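Transcriptional repressor (Vibrio fischeri, PDB 3KV1) probably acts as a DNA-binding transcriptional repressor of the SorC family whose carbohydrate-binding domain is thought to sense a sugar ligand. Local coordinates at residues E55-A60 and K148-L153. Numbering follows the deposited sequence. Where two conformers were deposited one is given.
Sequences EGMAVA and KAEFAL
Val59 and Phe151 pair in parallel where strand 58-61 lies beside strand 151-158, inside the sheet of this Rossmann-like putative sugar-binding domain. Three backbone hydrogen bonds tie the strands: Phe151 N to Ala58 O, Ala60 N to Phe151 O and Leu153 N to Ala60 O (2.8 Å). Packing is tight here. On one face, Val59 holds CG1 anti to its backbone N (chi1 -174°), which lays that methyl against Leu153 CB at 3.9 Å and close to Phe151 CB; the branched and aromatic side chains suit a face covered by helix 34-52. On the other, Ala60 CB meets Ala152 CB at 4.2 Å, and Ala149 CB also fits against Ala60; small methyls suit this close layer, bordered by Ile221. The more solvent-facing end is built from two partly exposed side chains. Glu150, bent at chi2 (87°), crosses the extended selenomethionine Met57 at about a right angle and accepts Ala58 N-H through OE2 (2.8 Å), from above the carboxylate plane. Met57 SE sits at the edge of the Phe151 ring, 3.9 Å from CE1, a Met-aromatic contact. Backbone bonds and methyls thus hold the buried part, while solvent and the Ala58 N-H would probably favour Glu150 as an anion.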
ATOM      1  N   GLU A  55      17.619 -11.552  -9.533  0.56 25.18           N
ATOM      2  CA  GLU A  55      16.678 -10.776 -10.347  0.56 26.58           C
ATOM      3  C   GLU A  55      15.489 -11.659 -10.700  0.56 26.08           C
ATOM      4  O   GLU A  55      15.654 -12.830 -11.063  0.56 28.47           O
ATOM      5  CB  GLU A  55      17.358 -10.287 -11.630  0.56 32.15           C
ATOM      6  CG  GLU A  55      17.945 -11.407 -12.471  0.56 35.22           C
ATOM      7  CD  GLU A  55      18.240 -10.976 -13.899  0.56 48.19           C
ATOM      8  OE1 GLU A  55      18.353  -9.754 -14.138  0.56 49.97           O
ATOM      9  OE2 GLU A  55      18.353 -11.857 -14.781  0.56 50.16           O
ATOM     10  N   GLY A  56      14.282 -11.113 -10.581  1.00 24.70           N
ATOM     11  CA  GLY A  56      13.089 -11.861 -10.940  1.00 24.17           C
ATOM     12  C   GLY A  56      12.500 -12.738  -9.835  1.00 25.14           C
ATOM     13  O   GLY A  56      11.422 -13.318 -10.000  1.00 28.02           O
HETATM   14  N   MSE A  57      13.214 -12.879  -8.717  1.00 21.88           N
HETATM   15  CA  MSE A  57      12.695 -13.625  -7.571  1.00 17.75           C
HETATM   16  C   MSE A  57      11.974 -12.657  -6.650  1.00 19.78           C
HETATM   17  O   MSE A  57      12.099 -11.425  -6.781  1.00 23.47           O
HETATM   18  CB  MSE A  57      13.817 -14.336  -6.813  1.00 19.41           C
HETATM   19  CG  MSE A  57      14.546 -15.336  -7.701  1.00 22.95           C
HETATM   20 SE   MSE A  57      15.774 -16.423  -6.644  0.77 23.15          SE
HETATM   21  CE  MSE A  57      16.299 -17.669  -8.036  1.00 23.25           C
ATOM     22  N   ALA A  58      11.224 -13.231  -5.739  1.00 19.22           N
ATOM     23  CA  ALA A  58      10.374 -12.471  -4.835  1.00 19.99           C
ATOM     24  C   ALA A  58      10.566 -12.920  -3.400  1.00 22.50           C
ATOM     25  O   ALA A  58      10.915 -14.083  -3.135  1.00 19.50           O
ATOM     26  CB  ALA A  58       8.931 -12.664  -5.230  1.00 20.13           C
ATOM     27  N   VAL A  59      10.284 -12.000  -2.483  1.00 18.18           N
ATOM     28  CA  VAL A  59      10.329 -12.272  -1.033  1.00 15.44           C
ATOM     29  C   VAL A  59       8.965 -11.914  -0.425  1.00 17.10           C
ATOM     30  O   VAL A  59       8.456 -10.783  -0.658  1.00 21.17           O
ATOM     31  CB  VAL A  59      11.439 -11.407  -0.316  1.00 17.76           C
ATOM     32  CG1 VAL A  59      11.546 -11.818   1.151  1.00 21.00           C
ATOM     33  CG2 VAL A  59      12.809 -11.528  -1.051  1.00 22.90           C
ATOM     34  N   ALA A  60       8.334 -12.862   0.289  1.00 16.03           N
ATOM     35  CA  ALA A  60       7.117 -12.590   1.054  1.00 18.70           C
ATOM     36  C   ALA A  60       7.583 -12.012   2.374  1.00 21.01           C
ATOM     37  O   ALA A  60       8.284 -12.716   3.088  1.00 17.75           O
ATOM     38  CB  ALA A  60       6.355 -13.878   1.324  1.00 19.04           C
ATOM     39  N   LYS A 148       3.749 -17.697  -3.791  1.00 22.84           N
ATOM     40  CA  LYS A 148       4.610 -18.211  -4.834  1.00 22.64           C
ATOM     41  C   LYS A 148       6.030 -17.638  -4.747  1.00 21.32           C
ATOM     42  O   LYS A 148       6.818 -17.778  -5.675  1.00 23.44           O
ATOM     43  CB  LYS A 148       3.969 -17.880  -6.213  1.00 42.47           C
ATOM     44  CG  LYS A 148       4.766 -18.338  -7.424  1.00 49.09           C
ATOM     45  CD  LYS A 148       4.194 -17.819  -8.757  1.00 47.85           C
ATOM     46  CE  LYS A 148       5.155 -18.099  -9.941  1.00 38.21           C
ATOM     47  NZ  LYS A 148       5.117 -19.559 -10.409  1.00 42.78           N
ATOM     48  N   ALA A 149       6.381 -16.968  -3.639  1.00 19.10           N
ATOM     49  CA  ALA A 149       7.714 -16.392  -3.522  1.00 21.13           C
ATOM     50  C   ALA A 149       8.769 -17.462  -3.243  1.00 17.76           C
ATOM     51  O   ALA A 149       8.504 -18.469  -2.592  1.00 21.41           O
ATOM     52  CB  ALA A 149       7.743 -15.348  -2.371  1.00 21.98           C
ATOM     53  N   GLU A 150       9.982 -17.186  -3.695  1.00 19.83           N
ATOM     54  CA  GLU A 150      11.138 -18.021  -3.405  1.00 20.01           C
ATOM     55  C   GLU A 150      11.577 -17.924  -1.926  1.00 19.52           C
ATOM     56  O   GLU A 150      12.103 -18.869  -1.389  1.00 18.50           O
ATOM     57  CB  GLU A 150      12.326 -17.572  -4.291  1.00 21.93           C
ATOM     58  CG  GLU A 150      12.207 -17.943  -5.816  1.00 24.70           C
ATOM     59  CD  GLU A 150      11.465 -16.908  -6.654  1.00 22.98           C
ATOM     60  OE1 GLU A 150      11.564 -16.983  -7.900  1.00 24.61           O
ATOM     61  OE2 GLU A 150      10.813 -15.994  -6.093  1.00 23.66           O
ATOM     62  N   PHE A 151      11.419 -16.746  -1.321  1.00 17.41           N
ATOM     63  CA  PHE A 151      11.833 -16.494   0.067  1.00 17.66           C
ATOM     64  C   PHE A 151      10.687 -15.935   0.876  1.00 15.07           C
ATOM     65  O   PHE A 151       9.791 -15.316   0.308  1.00 16.20           O
ATOM     66  CB  PHE A 151      12.928 -15.416   0.128  1.00 18.89           C
ATOM     67  CG  PHE A 151      14.165 -15.766  -0.660  1.00 21.37           C
ATOM     68  CD1 PHE A 151      14.222 -15.499  -2.046  1.00 22.24           C
ATOM     69  CD2 PHE A 151      15.267 -16.321  -0.013  1.00 22.67           C
ATOM     70  CE1 PHE A 151      15.349 -15.825  -2.780  1.00 18.59           C
ATOM     71  CE2 PHE A 151      16.418 -16.656  -0.752  1.00 23.69           C
ATOM     72  CZ  PHE A 151      16.445 -16.391  -2.137  1.00 18.85           C
ATOM     73  N   ALA A 152      10.773 -16.083   2.213  1.00 18.32           N
ATOM     74  CA  ALA A 152       9.931 -15.295   3.113  1.00 16.91           C
ATOM     75  C   ALA A 152      10.858 -14.704   4.152  1.00 16.27           C
ATOM     76  O   ALA A 152      11.846 -15.342   4.540  1.00 19.47           O
ATOM     77  CB  ALA A 152       8.826 -16.176   3.787  1.00 17.49           C
ATOM     78  N   LEU A 153      10.581 -13.484   4.584  1.00 15.36           N
ATOM     79  CA  LEU A 153      11.414 -12.858   5.596  1.00 15.90           C
ATOM     80  C   LEU A 153      10.467 -12.561   6.765  1.00 16.64           C
ATOM     81  O   LEU A 153       9.576 -11.724   6.664  1.00 18.66           O
ATOM     82  CB  LEU A 153      12.036 -11.599   4.981  1.00 19.08           C
ATOM     83  CG  LEU A 153      12.897 -10.757   5.898  1.00 24.72           C
ATOM     84  CD1 LEU A 153      14.157 -11.575   6.261  1.00 32.88           C
ATOM     85  CD2 LEU A 153      13.259  -9.505   5.113  1.00 22.61           C
TER